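Local atomic coordinates of CELL division protein FTSZ homolog 1 (Methanocaldococcus jannaschii, PDB entry 2VAP), a protein that binds GTP and, as a tubulin homolog with probable GTPase activity, is thought to polymerise into the Z ring that drives cell division. Residues K84-T92 and G104-I115; I279-V289 and V303-D312. All blocks are in the same frame, centred on the assembly; numbering follows the deposited sequence.

After helix 24-34 the chain, followed from the N terminus, enters the parallel sheet of the GTPase domain, and contact 1 arises at its third strand, 83-86, an edge strand. Here residues 84-92 leave the sheet and, after 11 intervening residues, meet helices 101-110 and 112-119; the loop so closed includes the GTP-binding residues A97, G98 and G99. That loop is complete long before contact 2 opens, so the two stand in series, neither nested nor crossing. In contact 2, residues 279-289 and 303-312 join strand 284-291 to helix 297-310 in the C-terminal domain. The centres lie 39 Å apart on opposite sides of the chain's centre: each contact ties a helix to a sheet within its own domain.

Contact 1. Residues K84-T92 and G104-I115; sequences KILIGKKLT and GEEAAKESAEEI
I85 begins the contact from the edge strand, laying CD1 against the backbone O of E114 (3.6 Å) while its CG2 slides past the E114 carboxylate. At L86 the link is water: one molecule donates both to L86 O and to E114 OE2. I87 turns inward. With CG1 set between its backbone N and carbonyl carbon (chi1 59°), CD1 reaches A107 CB at 4.0 Å and touches A108, leaving CG2 to rest on S111 CB at 3.7 Å. I87 also touches S139 of helix 135-149. G88 comes so close to A107 (CA to CA 3.8 Å) that a side chain here would collide with A107 CB; G88 N donates to S111 OG at 3.2 Å. A second water joins K89 N to S111 OG. K90 N donates an almost straight bond to E110 OE2 (2.9 Å, 165°), which accepts on its syn lone pair, and L91 crosses E106 at about a right angle, its CD2 3.8 Å from E106 CB. The chemistry divides: apolar I85, I87 and L91 hold both helices against strand and turn, while E110 and S111 bind the turn's N-H groups, probably fixing its path in the GTPase domain.

Contact 2. Residues I279-V289 and V303-D312; sequences IDGATGALIHV and VVATVSSRLD
I287 packs its CD1 tip to tip against V307, 3.7 Å from V307 CB, in the tightly packed, buried part. Its CG2 and that of V289 both lie 3.9 Å from V303 CG1. Further along, L311 follows the helix with CG anti to its carbonyl carbon (chi1 -65°), which carries CD1 to A285 CB (3.8 Å) and CD2 against A282 CB and I279 O. I337 of strand 331-338 backs this pocket. Toward solvent, where R310 is exposed and D280 partly so, the contact turns polar. I279 CD1 sits over the centre of one face of the R310 guanidinium, 3.6 Å above its plane. R310 NH1 donates to D280 OD2 (2.9 Å) within a salt bridge, tilted from the carboxylate plane on its syn side. The two planes stand 48° apart, and NH1 bonds OD2 alone. With an alanine at D280, R310 would probably lose its charged mate and its guanidinium be freer to turn against I279. A water bridges I279 O, A282 O and D312 N, linking the turn before the strand to the chain after the helix. A helix nearly antiparallel (157°) to its strand fits a beta-alpha-beta crossover, here joining strands 284-291 and 316-323 of the C-terminal domain.

Contact 1. Residues K84-T92 and G104-I115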
loop_
_atom_site.group_PDB
_atom_site.type_symbol
_atom_site.label_atom_id
_atom_site.label_comp_id
_atom_site.label_asym_id
_atom_site.label_seq_id
_atom_site.Cartn_x
_atom_site.Cartn_y
_atom_site.Cartn_z
ATOM N N LYS A 84 -0.533 -15.778 11.440
ATOM C CA LYS A 84 -1.607 -15.083 12.149
ATOM C C LYS A 84 -1.196 -14.812 13.590
ATOM O O LYS A 84 -0.635 -15.685 14.258
ATOM C CB LYS A 84 -2.902 -15.902 12.132
ATOM C CG LYS A 84 -3.398 -16.289 10.750
ATOM C CD LYS A 84 -4.663 -17.125 10.854
ATOM C CE LYS A 84 -4.833 -18.021 9.644
ATOM N NZ LYS A 84 -6.147 -18.723 9.665
ATOM N N ILE A 85 -1.471 -13.598 14.062
ATOM C CA ILE A 85 -1.192 -13.226 15.448
ATOM C C ILE A 85 -2.441 -12.642 16.102
ATOM O O ILE A 85 -2.959 -11.609 15.665
ATOM C CB ILE A 85 -0.023 -12.206 15.570
ATOM C CG1 ILE A 85 1.240 -12.723 14.871
ATOM C CG2 ILE A 85 0.271 -11.895 17.041
ATOM C CD1 ILE A 85 2.294 -11.654 14.618
ATOM N N LEU A 86 -2.923 -13.312 17.145
ATOM C CA LEU A 86 -3.990 -12.765 17.971
ATOM C C LEU A 86 -3.370 -11.851 19.018
ATOM O O LEU A 86 -2.725 -12.315 19.960
ATOM C CB LEU A 86 -4.804 -13.881 18.636
ATOM C CG LEU A 86 -6.032 -13.437 19.437
ATOM C CD1 LEU A 86 -7.158 -12.961 18.522
ATOM C CD2 LEU A 86 -6.508 -14.565 20.327
ATOM N N ILE A 87 -3.554 -10.547 18.834
ATOM C CA ILE A 87 -2.979 -9.558 19.744
ATOM C C ILE A 87 -3.890 -9.291 20.945
ATOM O O ILE A 87 -5.117 -9.371 20.837
ATOM C CB ILE A 87 -2.590 -8.235 19.020
ATOM C CG1 ILE A 87 -3.804 -7.597 18.331
ATOM C CG2 ILE A 87 -1.461 -8.490 18.016
ATOM C CD1 ILE A 87 -3.607 -6.138 17.932
ATOM N N GLY A 88 -3.273 -8.995 22.086
ATOM C CA GLY A 88 -3.999 -8.718 23.327
ATOM C C GLY A 88 -4.744 -9.914 23.890
ATOM O O GLY A 88 -5.896 -9.790 24.314
ATOM N N LYS A 89 -4.081 -11.070 23.893
ATOM C CA LYS A 89 -4.651 -12.312 24.427
ATOM C C LYS A 89 -5.027 -12.185 25.902
ATOM O O LYS A 89 -6.037 -12.740 26.342
ATOM C CB LYS A 89 -3.673 -13.477 24.248
ATOM C CG LYS A 89 -3.560 -14.001 22.827
ATOM C CD LYS A 89 -2.567 -15.148 22.751
ATOM C CE LYS A 89 -2.545 -15.769 21.366
ATOM N NZ LYS A 89 -1.556 -16.878 21.274
ATOM N N LYS A 90 -4.210 -11.449 26.651
ATOM C CA LYS A 90 -4.426 -11.232 28.081
ATOM C C LYS A 90 -5.248 -9.968 28.352
ATOM O O LYS A 90 -5.522 -9.633 29.509
ATOM C CB LYS A 90 -3.081 -11.157 28.816
ATOM C CG LYS A 90 -2.218 -12.407 28.688
ATOM C CD LYS A 90 -0.833 -12.183 29.278
ATOM C CE LYS A 90 0.103 -13.347 28.980
ATOM N NZ LYS A 90 -0.270 -14.590 29.713
ATOM N N LEU A 91 -5.646 -9.280 27.283
ATOM C CA LEU A 91 -6.367 -8.013 27.397
ATOM C C LEU A 91 -7.843 -8.144 27.018
ATOM O O LEU A 91 -8.722 -7.812 27.814
ATOM C CB LEU A 91 -5.687 -6.933 26.543
ATOM C CG LEU A 91 -6.053 -5.465 26.792
ATOM C CD1 LEU A 91 -5.377 -4.934 28.052
ATOM C CD2 LEU A 91 -5.674 -4.616 25.590
ATOM N N THR A 92 -8.108 -8.625 25.805
ATOM C CA THR A 92 -9.479 -8.722 25.296
ATOM C C THR A 92 -9.935 -10.155 25.016
ATOM O O THR A 92 -11.083 -10.380 24.627
ATOM C CB THR A 92 -9.689 -7.839 24.045
ATOM O OG1 THR A 92 -8.558 -7.956 23.173
ATOM C CG2 THR A 92 -9.858 -6.386 24.455
ATOM N N GLY A 104 -6.891 -1.311 20.760
ATOM C CA GLY A 104 -6.050 -1.847 19.689
ATOM C C GLY A 104 -4.571 -1.577 19.905
ATOM O O GLY A 104 -3.732 -2.445 19.652
ATOM N N GLU A 105 -4.260 -0.370 20.379
ATOM C CA GLU A 105 -2.886 0.038 20.678
ATOM C C GLU A 105 -2.287 -0.789 21.814
ATOM O O GLU A 105 -1.176 -1.312 21.689
ATOM C CB GLU A 105 -2.834 1.531 21.026
ATOM C CG GLU A 105 -1.424 2.082 21.247
ATOM C CD GLU A 105 -1.415 3.533 21.700
ATOM O OE1 GLU A 105 -0.542 4.293 21.233
ATOM O OE2 GLU A 105 -2.276 3.918 22.523
ATOM N N GLU A 106 -3.030 -0.903 22.913
ATOM C CA GLU A 106 -2.588 -1.648 24.092
ATOM C C GLU A 106 -2.405 -3.135 23.785
ATOM O O GLU A 106 -1.474 -3.769 24.288
ATOM C CB GLU A 106 -3.575 -1.450 25.249
ATOM C CG GLU A 106 -3.027 -1.815 26.629
ATOM C CD GLU A 106 -1.953 -0.857 27.127
ATOM O OE1 GLU A 106 -1.017 -1.321 27.811
ATOM O OE2 GLU A 106 -2.040 0.357 26.839
ATOM N N ALA A 107 -3.292 -3.680 22.954
ATOM C CA ALA A 107 -3.222 -5.076 22.531
ATOM C C ALA A 107 -1.957 -5.360 21.721
ATOM O O ALA A 107 -1.301 -6.385 21.923
ATOM C CB ALA A 107 -4.457 -5.449 21.731
ATOM N N ALA A 108 -1.624 -4.446 20.812
ATOM C CA ALA A 108 -0.426 -4.567 19.983
ATOM C C ALA A 108 0.850 -4.462 20.817
ATOM O O ALA A 108 1.808 -5.201 20.585
ATOM C CB ALA A 108 -0.437 -3.520 18.882
ATOM N N LYS A 109 0.848 -3.548 21.788
ATOM C CA LYS A 109 1.982 -3.368 22.699
ATOM C C LYS A 109 2.227 -4.610 23.557
ATOM O O LYS A 109 3.376 -4.969 23.819
ATOM C CB LYS A 109 1.780 -2.137 23.585
ATOM C CG LYS A 109 1.990 -0.813 22.866
ATOM C CD LYS A 109 1.725 0.366 23.787
ATOM C CE LYS A 109 1.976 1.687 23.077
ATOM N NZ LYS A 109 1.722 2.853 23.967
ATOM N N GLU A 110 1.140 -5.256 23.981
ATOM C CA GLU A 110 1.207 -6.513 24.730
ATOM C C GLU A 110 1.865 -7.618 23.900
ATOM O O GLU A 110 2.637 -8.425 24.424
ATOM C CB GLU A 110 -0.200 -6.943 25.169
ATOM C CG GLU A 110 -0.250 -8.226 26.000
ATOM C CD GLU A 110 -1.662 -8.758 26.183
ATOM O OE1 GLU A 110 -2.510 -8.033 26.744
ATOM O OE2 GLU A 110 -1.921 -9.910 25.774
ATOM N N SER A 111 1.560 -7.638 22.603
ATOM C CA SER A 111 2.051 -8.677 21.701
ATOM C C SER A 111 3.219 -8.203 20.830
ATOM O O SER A 111 3.482 -8.779 19.771
ATOM C CB SER A 111 0.908 -9.187 20.818
ATOM O OG SER A 111 -0.208 -9.578 21.599
ATOM N N ALA A 112 3.923 -7.169 21.292
ATOM C CA ALA A 112 5.018 -6.554 20.532
ATOM C C ALA A 112 6.114 -7.539 20.122
ATOM O O ALA A 112 6.621 -7.472 19.001
ATOM C CB ALA A 112 5.615 -5.381 21.306
ATOM N N GLU A 113 6.469 -8.448 21.029
ATOM C CA GLU A 113 7.510 -9.444 20.765
ATOM C C GLU A 113 7.107 -10.454 19.689
ATOM O O GLU A 113 7.946 -10.881 18.892
ATOM C CB GLU A 113 7.914 -10.169 22.054
ATOM C CG GLU A 113 8.657 -9.294 23.067
ATOM C CD GLU A 113 10.018 -8.819 22.573
ATOM O OE1 GLU A 113 10.743 -9.611 21.933
ATOM O OE2 GLU A 113 10.366 -7.647 22.835
ATOM N N GLU A 114 5.828 -10.829 19.668
ATOM C CA GLU A 114 5.301 -11.736 18.646
ATOM C C GLU A 114 5.230 -11.059 17.276
ATOM O O GLU A 114 5.514 -11.689 16.253
ATOM C CB GLU A 114 3.927 -12.283 19.044
ATOM C CG GLU A 114 3.975 -13.351 20.131
ATOM C CD GLU A 114 2.655 -14.080 20.308
ATOM O OE1 GLU A 114 2.191 -14.195 21.462
ATOM O OE2 GLU A 114 2.078 -14.538 19.296
ATOM N N ILE A 115 4.852 -9.782 17.267
ATOM C CA ILE A 115 4.841 -8.980 16.041
ATOM C C ILE A 115 6.266 -8.838 15.492
ATOM O O ILE A 115 6.498 -9.053 14.300
ATOM C CB ILE A 115 4.184 -7.584 16.257
ATOM C CG1 ILE A 115 2.709 -7.740 16.650
ATOM C CG2 ILE A 115 4.309 -6.719 14.996
ATOM C CD1 ILE A 115 2.074 -6.485 17.238
HETATM O O HOH W 1 -0.463 -13.721 19.803
HETATM O O HOH W 2 -1.102 -11.384 23.410
#

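Contact 2. Residues I279-V289 and V303-D312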
loop_
_atom_site.group_PDB
_atom_site.type_symbol
_atom_site.label_atom_id
_atom_site.label_comp_id
_atom_site.label_asym_id
_atom_site.label_seq_id
_atom_site.Cartn_x
_atom_site.Cartn_y
_atom_site.Cartn_z
ATOM N N ILE A 279 -0.842 17.866 -7.292
ATOM C CA ILE A 279 0.296 17.001 -7.623
ATOM C C ILE A 279 1.574 17.764 -7.997
ATOM O O ILE A 279 2.619 17.155 -8.240
ATOM C CB ILE A 279 -0.060 15.951 -8.717
ATOM C CG1 ILE A 279 -0.620 16.632 -9.973
ATOM C CG2 ILE A 279 -1.030 14.908 -8.156
ATOM C CD1 ILE A 279 -0.778 15.705 -11.167
ATOM N N ASP A 280 1.483 19.092 -8.030
ATOM C CA ASP A 280 2.641 19.953 -8.268
ATOM C C ASP A 280 3.585 19.984 -7.064
ATOM O O ASP A 280 4.767 20.305 -7.203
ATOM C CB ASP A 280 2.193 21.376 -8.621
ATOM C CG ASP A 280 1.467 21.451 -9.958
ATOM O OD1 ASP A 280 0.441 22.158 -10.035
ATOM O OD2 ASP A 280 1.919 20.806 -10.929
ATOM N N GLY A 281 3.056 19.643 -5.889
ATOM C CA GLY A 281 3.843 19.603 -4.657
ATOM C C GLY A 281 4.596 18.301 -4.445
ATOM O O GLY A 281 5.256 18.120 -3.419
ATOM N N ALA A 282 4.496 17.395 -5.417
ATOM C CA ALA A 282 5.162 16.096 -5.359
ATOM C C ALA A 282 6.665 16.209 -5.581
ATOM O O ALA A 282 7.121 16.982 -6.427
ATOM C CB ALA A 282 4.559 15.155 -6.377
ATOM N N THR A 283 7.424 15.424 -4.820
ATOM C CA THR A 283 8.881 15.392 -4.936
ATOM C C THR A 283 9.378 14.040 -5.449
ATOM O O THR A 283 10.564 13.871 -5.740
ATOM C CB THR A 283 9.571 15.720 -3.590
ATOM O OG1 THR A 283 9.103 14.826 -2.574
ATOM C CG2 THR A 283 9.286 17.159 -3.171
ATOM N N GLY A 284 8.461 13.079 -5.558
ATOM C CA GLY A 284 8.793 11.745 -6.048
ATOM C C GLY A 284 7.582 10.974 -6.535
ATOM O O GLY A 284 6.441 11.367 -6.281
ATOM N N ALA A 285 7.836 9.872 -7.237
ATOM C CA ALA A 285 6.769 9.028 -7.770
ATOM C C ALA A 285 7.232 7.607 -8.050
ATOM O O ALA A 285 8.369 7.383 -8.469
ATOM C CB ALA A 285 6.180 9.643 -9.038
ATOM N N LEU A 286 6.337 6.652 -7.806
ATOM C CA LEU A 286 6.519 5.277 -8.256
ATOM C C LEU A 286 5.453 4.974 -9.301
ATOM O O LEU A 286 4.277 5.291 -9.107
ATOM C CB LEU A 286 6.425 4.285 -7.091
ATOM C CG LEU A 286 7.458 4.384 -5.961
ATOM C CD1 LEU A 286 6.950 5.269 -4.830
ATOM C CD2 LEU A 286 7.797 3.003 -5.430
ATOM N N ILE A 287 5.875 4.380 -10.415
ATOM C CA ILE A 287 4.961 4.041 -11.506
ATOM C C ILE A 287 5.045 2.553 -11.813
ATOM O O ILE A 287 6.118 2.036 -12.127
ATOM C CB ILE A 287 5.273 4.841 -12.804
ATOM C CG1 ILE A 287 5.340 6.345 -12.524
ATOM C CG2 ILE A 287 4.236 4.533 -13.892
ATOM C CD1 ILE A 287 5.860 7.168 -13.690
ATOM N N HIS A 288 3.911 1.868 -11.709
ATOM C CA HIS A 288 3.822 0.472 -12.114
ATOM C C HIS A 288 2.879 0.350 -13.306
ATOM O O HIS A 288 1.666 0.543 -13.174
ATOM C CB HIS A 288 3.342 -0.412 -10.958
ATOM C CG HIS A 288 3.536 -1.880 -11.196
ATOM N ND1 HIS A 288 3.546 -2.804 -10.172
ATOM C CD2 HIS A 288 3.740 -2.584 -12.336
ATOM C CE1 HIS A 288 3.735 -4.012 -10.672
ATOM N NE2 HIS A 288 3.858 -3.906 -11.983
ATOM N N VAL A 289 3.450 0.040 -14.466
ATOM C CA VAL A 289 2.676 -0.178 -15.684
ATOM C C VAL A 289 2.386 -1.670 -15.819
ATOM O O VAL A 289 3.300 -2.495 -15.792
ATOM C CB VAL A 289 3.418 0.339 -16.943
ATOM C CG1 VAL A 289 2.528 0.232 -18.180
ATOM C CG2 VAL A 289 3.878 1.781 -16.746
ATOM N N VAL A 303 3.886 6.225 -20.731
ATOM C CA VAL A 303 3.296 6.459 -19.411
ATOM C C VAL A 303 4.228 7.301 -18.534
ATOM O O VAL A 303 3.807 8.311 -17.963
ATOM C CB VAL A 303 2.937 5.119 -18.701
ATOM C CG1 VAL A 303 2.502 5.354 -17.256
ATOM C CG2 VAL A 303 1.850 4.375 -19.470
ATOM N N VAL A 304 5.493 6.889 -18.451
ATOM C CA VAL A 304 6.492 7.572 -17.622
ATOM C C VAL A 304 6.743 9.008 -18.092
ATOM O O VAL A 304 6.832 9.926 -17.274
ATOM C CB VAL A 304 7.829 6.784 -17.562
ATOM C CG1 VAL A 304 8.819 7.460 -16.618
ATOM C CG2 VAL A 304 7.584 5.352 -17.118
ATOM N N ALA A 305 6.842 9.194 -19.409
ATOM C CA ALA A 305 7.055 10.518 -20.000
ATOM C C ALA A 305 5.907 11.478 -19.684
ATOM O O ALA A 305 6.137 12.659 -19.409
ATOM C CB ALA A 305 7.256 10.404 -21.506
ATOM N N THR A 306 4.680 10.960 -19.720
ATOM C CA THR A 306 3.483 11.745 -19.413
ATOM C C THR A 306 3.468 12.182 -17.945
ATOM O O THR A 306 3.168 13.338 -17.640
ATOM C CB THR A 306 2.187 10.968 -19.768
ATOM O OG1 THR A 306 2.241 10.545 -21.136
ATOM C CG2 THR A 306 0.951 11.839 -19.568
ATOM N N VAL A 307 3.804 11.256 -17.046
ATOM C CA VAL A 307 3.890 11.558 -15.615
ATOM C C VAL A 307 4.993 12.582 -15.337
ATOM O O VAL A 307 4.780 13.544 -14.595
ATOM C CB VAL A 307 4.111 10.277 -14.763
ATOM C CG1 VAL A 307 4.386 10.628 -13.305
ATOM C CG2 VAL A 307 2.905 9.355 -14.857
ATOM N N SER A 308 6.157 12.375 -15.954
ATOM C CA SER A 308 7.316 13.250 -15.764
ATOM C C SER A 308 7.054 14.691 -16.207
ATOM O O SER A 308 7.487 15.635 -15.544
ATOM C CB SER A 308 8.542 12.687 -16.489
ATOM O OG SER A 308 9.704 13.441 -16.185
ATOM N N SER A 309 6.343 14.847 -17.323
ATOM C CA SER A 309 6.000 16.167 -17.854
ATOM C C SER A 309 4.985 16.895 -16.971
ATOM O O SER A 309 5.023 18.121 -16.853
ATOM C CB SER A 309 5.468 16.050 -19.285
ATOM O OG SER A 309 4.293 15.260 -19.332
ATOM N N ARG A 310 4.088 16.128 -16.355
ATOM C CA ARG A 310 3.044 16.679 -15.493
ATOM C C ARG A 310 3.589 17.095 -14.124
ATOM O O ARG A 310 3.193 18.130 -13.581
ATOM C CB ARG A 310 1.889 15.677 -15.347
ATOM C CG ARG A 310 0.713 16.147 -14.491
ATOM C CD ARG A 310 0.028 17.384 -15.065
ATOM N NE ARG A 310 -0.982 17.924 -14.155
ATOM C CZ ARG A 310 -0.737 18.795 -13.178
ATOM N NH1 ARG A 310 0.495 19.240 -12.961
ATOM N NH2 ARG A 310 -1.729 19.221 -12.410
ATOM N N LEU A 311 4.496 16.289 -13.578
ATOM C CA LEU A 311 5.091 16.564 -12.270
ATOM C C LEU A 311 6.205 17.607 -12.346
ATOM O O LEU A 311 6.603 18.032 -13.435
ATOM C CB LEU A 311 5.630 15.276 -11.636
ATOM C CG LEU A 311 4.669 14.146 -11.250
ATOM C CD1 LEU A 311 5.468 12.999 -10.658
ATOM C CD2 LEU A 311 3.597 14.611 -10.271
ATOM N N ASP A 312 6.692 18.015 -11.175
ATOM C CA ASP A 312 7.840 18.910 -11.055
ATOM C C ASP A 312 9.072 18.245 -11.678
ATOM O O ASP A 312 9.331 17.069 -11.419
ATOM C CB ASP A 312 8.091 19.237 -9.578
ATOM C CG ASP A 312 9.041 20.406 -9.385
ATOM O OD1 ASP A 312 10.265 20.220 -9.550
ATOM O OD2 ASP A 312 8.563 21.510 -9.050
HETATM O O HOH W 3 5.275 17.442 -8.759
#